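Local coordinates for protein glutathione S-transferase (Burkholderia glumae, PDB 4ISD) that binds glutathione and, as a glutathione S-transferase homolog, probably conjugates the tripeptide's thiol to electrophilic substrates, at residues F20-F25 with A169-A174; L175-L180 with R193-Q198; R197-P202 with Q206-K211. One frame throughout, in Å; residues are numbered along the deposited sequence.

Interaction 1 of 3, residues F20-F25 with A169-A174; sequences FAMSAF and ADTDFA. With GSH (glutathione), chain F.
The carboxylate of Asp172 holds three partners through its two oxygens. Its OD1 accepts a hydrogen bond from Ser23 OG at 2.8 Å through its syn lone pair, while OD2 takes a salt bridge from Arg112 NH1 and a hydrogen bond from Gln108 NE2, both on helix 98-113. With both oxygens engaged, the carboxylate is fixed in rotation. Ser23 has its hydroxyl anti to the backbone N (chi1 -173°), which carries OG across the gap between helices 19-31 and 168-177; the two backbones come nearest here, with Ser23 CA and Asp172 CA 6.5 Å apart. Beside this polar bridge lies an apolar one. The extended first part of the Met22 side chain bends at its last torsion, and its terminal CE meets Thr171 CG2 at 3.9 Å, the two side chains crossing obliquely. Trp199 and Trp207 also pack on Met22, from helices 189-199 and 202-212. Near the start of helix 19-31, Phe20 turns to the bound glutathione instead: ring atom CD2 lies 3.7 Å from CB1 of the gamma-glutamyl part, met obliquely, and CG is 3.7 Å from the carboxylate oxygen O11. The contact therefore joins the thioredoxin-like N-terminal domain to the all-helical C-terminal domain of the glutathione transferase fold, deep inside the subunit. Arg112, which also hydrogen-bonds glutathione through NE, links the interdomain carboxylate to the ligand pocket. The buried negative charge of Asp172 is thus probably balanced by this arginine, a geometry consistent with Asp172 acting in the second shell, positioning Arg112 for glutathione.

Interaction 2 of 3, residues L175-L180 with R193-Q198; sequences LMLNRL and RYVERQ
Helix 168-177 runs out into a 3-10 turn at 178-180 where helix 189-199 passes it, and the backbones come nearest at Leu177 and Val195, whose CA atoms are 7.2 Å apart. Both belong to the helical C-terminal domain of the glutathione transferase fold, and the contact is a helix-helix packing without a hydrogen bond between the two segments. Val195 and Leu177 carry most of it. The leucine CG stands anti to the carbonyl carbon (chi1 -68°), and CD1 reaches the ring of Tyr194, 3.8 Å from CD2 and equally close to CE2, with the two side chains crossing at about a right angle. Nearer the backbone, Leu177 CB rests 3.9 Å from Val195 CG2. The two methyls of Val195 thus divide their work: CG2 serves the buried leucine, whereas CG1 faces the amide of Asn178 at the exposed margin. Gln198 CG lies over the centre of one face of the Tyr194 ring, 3.8 Å above its plane, one helical turn further along. The phenol's OH is hydrogen-bonded to Asp170 OD1, so the polar end of this tyrosine ties helix 189-199 back to an earlier turn of helix 168-177. Leu147 and Ala151 of helix 139-154, and Ile155, also pack on Leu177. At the outer edge, Asn178 OD1, which also accepts a hydrogen bond from Trp199 NE1, approaches Val195 CG1 to 3.7 Å.

Interaction 3 of 3, residues R197-P202 with Q206-K211; sequences RQWARP and QWVKQK
Pro202 and Gln206 meet closely through their backbones, while the side chains nearby touch only sparsely. Gln206 N donates a hydrogen bond to Pro202 O at 2.9 Å. CG of Gln206, set beside its backbone N (chi1 -83°), also lies near Pro202 O. Pro202 and Gln206 are both exposed, so this closely packed turn sits at the protein surface. The bond is the i to i+4 link of the first turn of helix 202-212, which follows the short corner at Ala200 and Arg201 where helix 189-199 ends, within the helical C-terminal domain of the glutathione transferase fold. Arg201 occupies the N-cap position, and its guanidinium turns away to a salt bridge with Glu30 and a cation-pi contact with Trp166. Across the corner the second point of contact is looser: Val208 CG1 lies at the edge of the Trp199 indole, in its plane, 4.0 Å from CZ3, and the two side chains are set at a slant to each other. Leu175 of helix 168-177 also packs on this indole, and Trp207, next to Val208, meets Phe25 of helix 19-31 edge-to-face. Trp199 is itself partly exposed, and its CA lies 9.4 Å from that of Val208, the gap being crossed by the indole and the valine methyl.

In the fold
Interaction 1 is the core contact, near the centre of the chain, where a charged carboxylate and a hydroxyl pair between the two domains close to the glutathione pocket. Interaction 2 is partly buried and almost wholly apolar, and interaction 3 lies at the surface, where a backbone bond within the first turn of helix 202-212 accompanies a sparse Trp199-Val208 contact. Helix 168-177 serves interactions 1 and 2, while helix 189-199 serves interactions 2 and 3, which share Arg197 and Gln198. Direct contacts join the three: Met22 of interaction 1 packs on Leu175 and Trp207, so helix 202-212 of the C-terminal domain leans on helix 19-31.

Interaction 1 of 3, residues F20-F25 with A169-A174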
loop_
_atom_site.group_PDB
_atom_site.type_symbol
_atom_site.label_atom_id
_atom_site.label_comp_id
_atom_site.label_asym_id
_atom_site.label_seq_id
_atom_site.Cartn_x
_atom_site.Cartn_y
_atom_site.Cartn_z
ATOM N N PHE A 20 2.439 -1.093 12.457
ATOM C CA PHE A 20 2.287 -0.033 11.481
ATOM C C PHE A 20 2.362 1.327 12.138
ATOM O O PHE A 20 2.846 2.285 11.537
ATOM C CB PHE A 20 0.988 -0.221 10.697
ATOM C CG PHE A 20 0.903 -1.553 10.012
ATOM C CD1 PHE A 20 1.879 -1.929 9.090
ATOM C CD2 PHE A 20 -0.125 -2.445 10.309
ATOM C CE1 PHE A 20 1.824 -3.168 8.456
ATOM C CE2 PHE A 20 -0.194 -3.686 9.689
ATOM C CZ PHE A 20 0.778 -4.050 8.754
ATOM N N ALA A 21 1.886 1.398 13.375
ATOM C CA ALA A 21 2.057 2.587 14.184
ATOM C C ALA A 21 3.554 2.826 14.328
ATOM O O ALA A 21 4.058 3.935 14.100
ATOM C CB ALA A 21 1.418 2.390 15.543
ATOM N N MET A 22 4.265 1.760 14.676
ATOM C CA MET A 22 5.700 1.835 14.897
ATOM C C MET A 22 6.426 2.337 13.653
ATOM O O MET A 22 7.382 3.123 13.735
ATOM C CB MET A 22 6.225 0.468 15.294
ATOM C CG MET A 22 7.714 0.416 15.468
ATOM S SD MET A 22 8.198 -1.182 16.119
ATOM C CE MET A 22 9.766 -1.317 15.287
ATOM N N SER A 23 5.944 1.900 12.499
ATOM C CA SER A 23 6.523 2.303 11.227
ATOM C C SER A 23 6.480 3.815 11.009
ATOM O O SER A 23 7.477 4.416 10.597
ATOM C CB SER A 23 5.796 1.604 10.086
ATOM O OG SER A 23 6.467 1.862 8.867
ATOM N N ALA A 24 5.326 4.425 11.282
ATOM C CA ALA A 24 5.173 5.868 11.084
ATOM C C ALA A 24 6.019 6.630 12.097
ATOM O O ALA A 24 6.670 7.630 11.767
ATOM C CB ALA A 24 3.690 6.295 11.179
ATOM N N PHE A 25 5.985 6.156 13.336
ATOM C CA PHE A 25 6.796 6.724 14.392
ATOM C C PHE A 25 8.260 6.704 13.955
ATOM O O PHE A 25 9.004 7.658 14.210
ATOM C CB PHE A 25 6.598 5.929 15.691
ATOM C CG PHE A 25 7.435 6.418 16.852
ATOM C CD1 PHE A 25 8.801 6.149 16.911
ATOM C CD2 PHE A 25 6.849 7.121 17.896
ATOM C CE1 PHE A 25 9.585 6.594 17.988
ATOM C CE2 PHE A 25 7.610 7.565 18.973
ATOM C CZ PHE A 25 8.991 7.299 19.023
ATOM N N ALA A 169 11.231 0.511 4.639
ATOM C CA ALA A 169 10.835 -0.850 4.265
ATOM C C ALA A 169 11.484 -1.893 5.148
ATOM O O ALA A 169 10.876 -2.931 5.404
ATOM C CB ALA A 169 11.166 -1.135 2.821
ATOM N N ASP A 170 12.716 -1.607 5.603
ATOM C CA ASP A 170 13.496 -2.519 6.455
ATOM C C ASP A 170 12.896 -2.701 7.842
ATOM O O ASP A 170 12.862 -3.818 8.359
ATOM C CB ASP A 170 14.950 -2.065 6.596
ATOM C CG ASP A 170 15.707 -2.116 5.286
ATOM O OD1 ASP A 170 15.857 -3.240 4.752
ATOM O OD2 ASP A 170 16.156 -1.039 4.797
ATOM N N THR A 171 12.439 -1.607 8.451
ATOM C CA THR A 171 11.721 -1.704 9.723
ATOM C C THR A 171 10.495 -2.589 9.535
ATOM O O THR A 171 10.223 -3.480 10.343
ATOM C CB THR A 171 11.217 -0.338 10.206
ATOM O OG1 THR A 171 12.274 0.623 10.121
ATOM C CG2 THR A 171 10.728 -0.429 11.644
ATOM N N ASP A 172 9.760 -2.332 8.454
ATOM C CA ASP A 172 8.539 -3.066 8.165
ATOM C C ASP A 172 8.826 -4.539 7.976
ATOM O O ASP A 172 8.106 -5.396 8.502
ATOM C CB ASP A 172 7.878 -2.506 6.908
ATOM C CG ASP A 172 7.211 -1.181 7.157
ATOM O OD1 ASP A 172 7.076 -0.811 8.354
ATOM O OD2 ASP A 172 6.817 -0.527 6.160
ATOM N N PHE A 173 9.885 -4.821 7.217
ATOM C CA PHE A 173 10.304 -6.189 6.944
ATOM C C PHE A 173 10.700 -6.891 8.243
ATOM O O PHE A 173 10.267 -8.021 8.509
ATOM C CB PHE A 173 11.486 -6.206 5.975
ATOM C CG PHE A 173 11.672 -7.513 5.276
ATOM C CD1 PHE A 173 10.599 -8.375 5.100
ATOM C CD2 PHE A 173 12.913 -7.882 4.785
ATOM C CE1 PHE A 173 10.753 -9.576 4.447
ATOM C CE2 PHE A 173 13.081 -9.089 4.139
ATOM C CZ PHE A 173 11.996 -9.940 3.969
ATOM N N ALA A 174 11.513 -6.206 9.048
ATOM C CA ALA A 174 12.037 -6.780 10.279
ATOM C C ALA A 174 10.907 -7.130 11.228
ATOM O O ALA A 174 10.894 -8.230 11.802
ATOM C CB ALA A 174 13.012 -5.839 10.936
HETATM N N1 GSH F . -2.232 -0.734 5.914
HETATM C CA1 GSH F . -2.490 -0.086 7.181
HETATM C C1 GSH F . -1.385 0.849 7.593
HETATM O O11 GSH F . -0.189 0.674 7.218
HETATM O O12 GSH F . -1.678 1.841 8.315
HETATM C CB1 GSH F . -2.845 -1.061 8.274
HETATM C CG1 GSH F . -3.283 -0.271 9.517
HETATM C CD1 GSH F . -3.845 -1.245 10.571
HETATM O OE1 GSH F . -4.072 -2.411 10.270
HETATM N N2 GSH F . -4.096 -0.778 11.936
HETATM C CA2 GSH F . -4.615 -1.651 12.964
HETATM C C2 GSH F . -5.966 -1.182 13.410
HETATM O O2 GSH F . -6.242 0.003 13.440
HETATM C CB2 GSH F . -3.718 -1.650 14.169
HETATM S SG2 GSH F . -3.242 -3.323 14.526
HETATM N N3 GSH F . -6.970 -2.131 13.826
HETATM C CA3 GSH F . -8.258 -1.612 14.241
HETATM C C3 GSH F . -9.256 -2.007 13.190
HETATM O O31 GSH F . -8.860 -2.287 12.023
HETATM O O32 GSH F . -10.486 -2.070 13.483
#

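Interaction 2 of 3, residues L175-L180 with R193-Q198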
loop_
_atom_site.group_PDB
_atom_site.type_symbol
_atom_site.label_atom_id
_atom_site.label_comp_id
_atom_site.label_asym_id
_atom_site.label_seq_id
_atom_site.Cartn_x
_atom_site.Cartn_y
_atom_site.Cartn_z
ATOM N N LEU A 175 9.950 -6.215 11.381
ATOM C CA LEU A 175 8.748 -6.519 12.168
ATOM C C LEU A 175 8.045 -7.766 11.656
ATOM O O LEU A 175 7.741 -8.668 12.437
ATOM C CB LEU A 175 7.774 -5.340 12.202
ATOM C CG LEU A 175 8.454 -4.089 12.759
ATOM C CD1 LEU A 175 7.475 -2.942 13.001
ATOM C CD2 LEU A 175 9.214 -4.447 14.019
ATOM N N MET A 176 7.814 -7.828 10.342
ATOM C CA MET A 176 7.090 -8.961 9.749
ATOM C C MET A 176 7.861 -10.254 9.927
ATOM O O MET A 176 7.266 -11.285 10.241
ATOM C CB MET A 176 6.800 -8.716 8.265
ATOM C CG MET A 176 5.997 -9.820 7.561
ATOM S SD MET A 176 4.257 -10.045 8.063
ATOM C CE MET A 176 3.761 -8.373 8.457
ATOM N N LEU A 177 9.189 -10.199 9.763
ATOM C CA LEU A 177 10.012 -11.405 9.900
ATOM C C LEU A 177 9.911 -12.069 11.274
ATOM O O LEU A 177 10.308 -13.215 11.431
ATOM C CB LEU A 177 11.479 -11.145 9.538
ATOM C CG LEU A 177 11.740 -10.855 8.056
ATOM C CD1 LEU A 177 13.171 -10.379 7.848
ATOM C CD2 LEU A 177 11.422 -12.073 7.182
ATOM N N ASN A 178 9.357 -11.369 12.260
ATOM C CA ASN A 178 9.206 -11.962 13.586
ATOM C C ASN A 178 8.129 -13.046 13.632
ATOM O O ASN A 178 7.956 -13.716 14.651
ATOM C CB ASN A 178 8.976 -10.888 14.657
ATOM C CG ASN A 178 10.283 -10.241 15.127
ATOM O OD1 ASN A 178 10.641 -9.127 14.710
ATOM N ND2 ASN A 178 11.009 -10.950 15.992
ATOM N N ARG A 179 7.422 -13.223 12.518
ATOM C CA ARG A 179 6.381 -14.242 12.415
ATOM C C ARG A 179 6.982 -15.582 12.038
ATOM O O ARG A 179 6.293 -16.612 12.052
ATOM C CB ARG A 179 5.342 -13.857 11.365
ATOM C CG ARG A 179 4.621 -12.559 11.636
ATOM C CD ARG A 179 3.677 -12.671 12.813
ATOM N NE ARG A 179 2.802 -11.505 12.868
ATOM C CZ ARG A 179 1.684 -11.442 13.583
ATOM N NH1 ARG A 179 0.945 -10.338 13.567
ATOM N NH2 ARG A 179 1.304 -12.486 14.308
ATOM N N LEU A 180 8.263 -15.565 11.681
ATOM C CA LEU A 180 8.957 -16.791 11.307
ATOM C C LEU A 180 9.044 -17.720 12.515
ATOM O O LEU A 180 9.101 -18.947 12.375
ATOM C CB LEU A 180 10.346 -16.475 10.753
ATOM C CG LEU A 180 10.352 -15.860 9.350
ATOM C CD1 LEU A 180 11.786 -15.652 8.876
ATOM C CD2 LEU A 180 9.594 -16.758 8.387
ATOM N N ARG A 193 20.075 -11.961 12.242
ATOM C CA ARG A 193 20.966 -10.820 12.432
ATOM C C ARG A 193 20.331 -9.533 11.917
ATOM O O ARG A 193 20.315 -8.517 12.610
ATOM C CB ARG A 193 22.313 -11.074 11.753
ATOM C CG ARG A 193 23.217 -12.039 12.537
ATOM C CD ARG A 193 24.619 -12.117 11.949
ATOM N NE ARG A 193 24.691 -13.002 10.786
ATOM C CZ ARG A 193 24.873 -14.320 10.863
ATOM N NH1 ARG A 193 24.982 -14.908 12.048
ATOM N NH2 ARG A 193 24.950 -15.055 9.762
ATOM N N TYR A 194 19.797 -9.602 10.704
ATOM C CA TYR A 194 19.040 -8.518 10.105
ATOM C C TYR A 194 17.960 -7.992 11.058
ATOM O O TYR A 194 17.915 -6.789 11.365
ATOM C CB TYR A 194 18.415 -9.002 8.800
ATOM C CG TYR A 194 17.478 -8.017 8.158
ATOM C CD1 TYR A 194 17.954 -7.044 7.291
ATOM C CD2 TYR A 194 16.111 -8.077 8.395
ATOM C CE1 TYR A 194 17.099 -6.143 6.693
ATOM C CE2 TYR A 194 15.241 -7.183 7.801
ATOM C CZ TYR A 194 15.742 -6.217 6.950
ATOM O OH TYR A 194 14.884 -5.323 6.354
ATOM N N VAL A 195 17.106 -8.888 11.543
ATOM C CA VAL A 195 16.065 -8.490 12.478
ATOM C C VAL A 195 16.667 -7.781 13.700
ATOM O O VAL A 195 16.157 -6.755 14.162
ATOM C CB VAL A 195 15.262 -9.707 12.939
ATOM C CG1 VAL A 195 14.251 -9.302 14.001
ATOM C CG2 VAL A 195 14.583 -10.379 11.745
ATOM N N GLU A 196 17.773 -8.319 14.205
ATOM C CA GLU A 196 18.412 -7.780 15.400
ATOM C C GLU A 196 18.959 -6.383 15.111
ATOM O O GLU A 196 18.721 -5.436 15.874
ATOM C CB GLU A 196 19.530 -8.709 15.869
ATOM C CG GLU A 196 20.078 -8.373 17.263
ATOM C CD GLU A 196 21.241 -9.253 17.681
ATOM O OE1 GLU A 196 21.451 -10.322 17.066
ATOM O OE2 GLU A 196 21.949 -8.875 18.638
ATOM N N ARG A 197 19.686 -6.281 14.004
ATOM C CA ARG A 197 20.229 -5.038 13.459
ATOM C C ARG A 197 19.142 -3.953 13.418
ATOM O O ARG A 197 19.312 -2.849 13.967
ATOM C CB ARG A 197 20.641 -5.358 12.025
ATOM C CG ARG A 197 21.862 -4.693 11.478
ATOM C CD ARG A 197 22.017 -5.130 9.999
ATOM N NE ARG A 197 22.195 -6.577 9.857
ATOM C CZ ARG A 197 22.071 -7.253 8.714
ATOM N NH1 ARG A 197 21.732 -6.624 7.595
ATOM N NH2 ARG A 197 22.267 -8.573 8.694
ATOM N N GLN A 198 18.032 -4.288 12.755
ATOM C CA GLN A 198 16.920 -3.364 12.538
ATOM C C GLN A 198 16.185 -2.941 13.816
ATOM O O GLN A 198 15.753 -1.797 13.920
ATOM C CB GLN A 198 15.929 -3.944 11.520
ATOM C CG GLN A 198 16.495 -4.132 10.106
ATOM C CD GLN A 198 17.113 -2.862 9.545
ATOM O OE1 GLN A 198 16.660 -1.763 9.850
ATOM N NE2 GLN A 198 18.169 -3.006 8.734
#

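Interaction 3 of 3, residues R197-P202 with Q206-K211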
loop_
_atom_site.group_PDB
_atom_site.type_symbol
_atom_site.label_atom_id
_atom_site.label_comp_id
_atom_site.label_asym_id
_atom_site.label_seq_id
_atom_site.Cartn_x
_atom_site.Cartn_y
_atom_site.Cartn_z
ATOM N N ARG A 197 19.686 -6.281 14.004
ATOM C CA ARG A 197 20.229 -5.038 13.459
ATOM C C ARG A 197 19.142 -3.953 13.418
ATOM O O ARG A 197 19.312 -2.849 13.967
ATOM C CB ARG A 197 20.641 -5.358 12.025
ATOM C CG ARG A 197 21.862 -4.693 11.478
ATOM C CD ARG A 197 22.017 -5.130 9.999
ATOM N NE ARG A 197 22.195 -6.577 9.857
ATOM C CZ ARG A 197 22.071 -7.253 8.714
ATOM N NH1 ARG A 197 21.732 -6.624 7.595
ATOM N NH2 ARG A 197 22.267 -8.573 8.694
ATOM N N GLN A 198 18.032 -4.288 12.755
ATOM C CA GLN A 198 16.920 -3.364 12.538
ATOM C C GLN A 198 16.185 -2.941 13.816
ATOM O O GLN A 198 15.753 -1.797 13.920
ATOM C CB GLN A 198 15.929 -3.944 11.520
ATOM C CG GLN A 198 16.495 -4.132 10.106
ATOM C CD GLN A 198 17.113 -2.862 9.545
ATOM O OE1 GLN A 198 16.660 -1.763 9.850
ATOM N NE2 GLN A 198 18.169 -3.006 8.734
ATOM N N TRP A 199 16.027 -3.856 14.772
ATOM C CA TRP A 199 15.458 -3.508 16.088
ATOM C C TRP A 199 16.366 -2.616 16.950
ATOM O O TRP A 199 15.909 -2.038 17.939
ATOM C CB TRP A 199 15.099 -4.769 16.884
ATOM C CG TRP A 199 13.730 -5.264 16.598
ATOM C CD1 TRP A 199 13.367 -6.203 15.673
ATOM C CD2 TRP A 199 12.516 -4.825 17.228
ATOM N NE1 TRP A 199 11.998 -6.381 15.697
ATOM C CE2 TRP A 199 11.458 -5.548 16.644
ATOM C CE3 TRP A 199 12.227 -3.896 18.233
ATOM C CZ2 TRP A 199 10.135 -5.372 17.038
ATOM C CZ3 TRP A 199 10.925 -3.722 18.616
ATOM C CH2 TRP A 199 9.888 -4.452 18.016
ATOM N N ALA A 200 17.641 -2.509 16.575
ATOM C CA ALA A 200 18.632 -1.765 17.359
ATOM C C ALA A 200 18.796 -0.296 16.956
ATOM O O ALA A 200 19.559 0.439 17.583
ATOM C CB ALA A 200 20.010 -2.489 17.323
ATOM N N ARG A 201 18.102 0.135 15.908
ATOM C CA ARG A 201 18.158 1.539 15.498
ATOM C C ARG A 201 17.630 2.426 16.623
ATOM O O ARG A 201 16.661 2.071 17.287
ATOM C CB ARG A 201 17.375 1.755 14.193
ATOM C CG ARG A 201 17.983 1.000 13.003
ATOM C CD ARG A 201 17.387 1.395 11.679
ATOM N NE ARG A 201 17.566 2.814 11.397
ATOM C CZ ARG A 201 18.586 3.320 10.709
ATOM N NH1 ARG A 201 19.533 2.527 10.225
ATOM N NH2 ARG A 201 18.658 4.626 10.505
ATOM N N PRO A 202 18.308 3.551 16.889
ATOM C CA PRO A 202 17.790 4.447 17.929
ATOM C C PRO A 202 16.323 4.837 17.703
ATOM O O PRO A 202 15.616 5.014 18.695
ATOM C CB PRO A 202 18.706 5.665 17.822
ATOM C CG PRO A 202 19.982 5.120 17.312
ATOM C CD PRO A 202 19.667 3.931 16.456
ATOM N N GLN A 206 13.507 4.162 20.446
ATOM C CA GLN A 206 12.728 5.253 20.994
ATOM C C GLN A 206 11.296 4.774 21.165
ATOM O O GLN A 206 10.632 5.142 22.148
ATOM C CB GLN A 206 12.779 6.467 20.066
ATOM C CG GLN A 206 14.000 7.333 20.231
ATOM C CD GLN A 206 14.041 7.966 21.591
ATOM O OE1 GLN A 206 12.997 8.220 22.195
ATOM N NE2 GLN A 206 15.246 8.211 22.100
ATOM N N TRP A 207 10.838 3.941 20.215
ATOM C CA TRP A 207 9.488 3.368 20.248
ATOM C C TRP A 207 9.293 2.389 21.400
ATOM O O TRP A 207 8.272 2.461 22.096
ATOM C CB TRP A 207 9.123 2.686 18.927
ATOM C CG TRP A 207 7.874 1.858 18.997
ATOM C CD1 TRP A 207 7.790 0.521 19.261
ATOM C CD2 TRP A 207 6.524 2.313 18.794
ATOM N NE1 TRP A 207 6.475 0.119 19.241
ATOM C CE2 TRP A 207 5.679 1.197 18.951
ATOM C CE3 TRP A 207 5.952 3.554 18.482
ATOM C CZ2 TRP A 207 4.289 1.282 18.810
ATOM C CZ3 TRP A 207 4.565 3.639 18.347
ATOM C CH2 TRP A 207 3.751 2.511 18.517
ATOM N N VAL A 208 10.246 1.479 21.613
ATOM C CA VAL A 208 10.091 0.535 22.727
ATOM C C VAL A 208 10.213 1.256 24.071
ATOM O O VAL A 208 9.655 0.810 25.079
ATOM C CB VAL A 208 11.024 -0.724 22.654
ATOM C CG1 VAL A 208 11.688 -0.859 21.279
ATOM C CG2 VAL A 208 12.039 -0.697 23.735
ATOM N N LYS A 209 10.909 2.390 24.058
ATOM C CA LYS A 209 11.026 3.264 25.232
ATOM C C LYS A 209 9.730 4.034 25.502
ATOM O O LYS A 209 9.309 4.180 26.645
ATOM C CB LYS A 209 12.203 4.241 25.062
ATOM C CG LYS A 209 12.093 5.556 25.841
ATOM C CD LYS A 209 12.688 5.451 27.244
ATOM C CE LYS A 209 13.043 6.831 27.806
ATOM N NZ LYS A 209 12.488 7.039 29.176
ATOM N N GLN A 210 9.105 4.541 24.449
ATOM C CA GLN A 210 7.850 5.267 24.618
ATOM C C GLN A 210 6.760 4.296 25.066
ATOM O O GLN A 210 5.952 4.612 25.946
ATOM C CB GLN A 210 7.450 5.958 23.317
ATOM C CG GLN A 210 6.078 6.594 23.358
ATOM C CD GLN A 210 6.143 8.101 23.400
ATOM O OE1 GLN A 210 7.184 8.692 23.100
ATOM N NE2 GLN A 210 5.032 8.736 23.772
ATOM N N LYS A 211 6.757 3.111 24.453
ATOM C CA LYS A 211 5.848 2.037 24.819
ATOM C C LYS A 211 6.031 1.660 26.278
ATOM O O LYS A 211 5.090 1.760 27.065
ATOM C CB LYS A 211 6.092 0.811 23.947
ATOM C CG LYS A 211 5.408 -0.438 24.478
ATOM C CD LYS A 211 5.621 -1.642 23.573
ATOM C CE LYS A 211 4.870 -2.858 24.109
ATOM N NZ LYS A 211 4.816 -3.967 23.113
#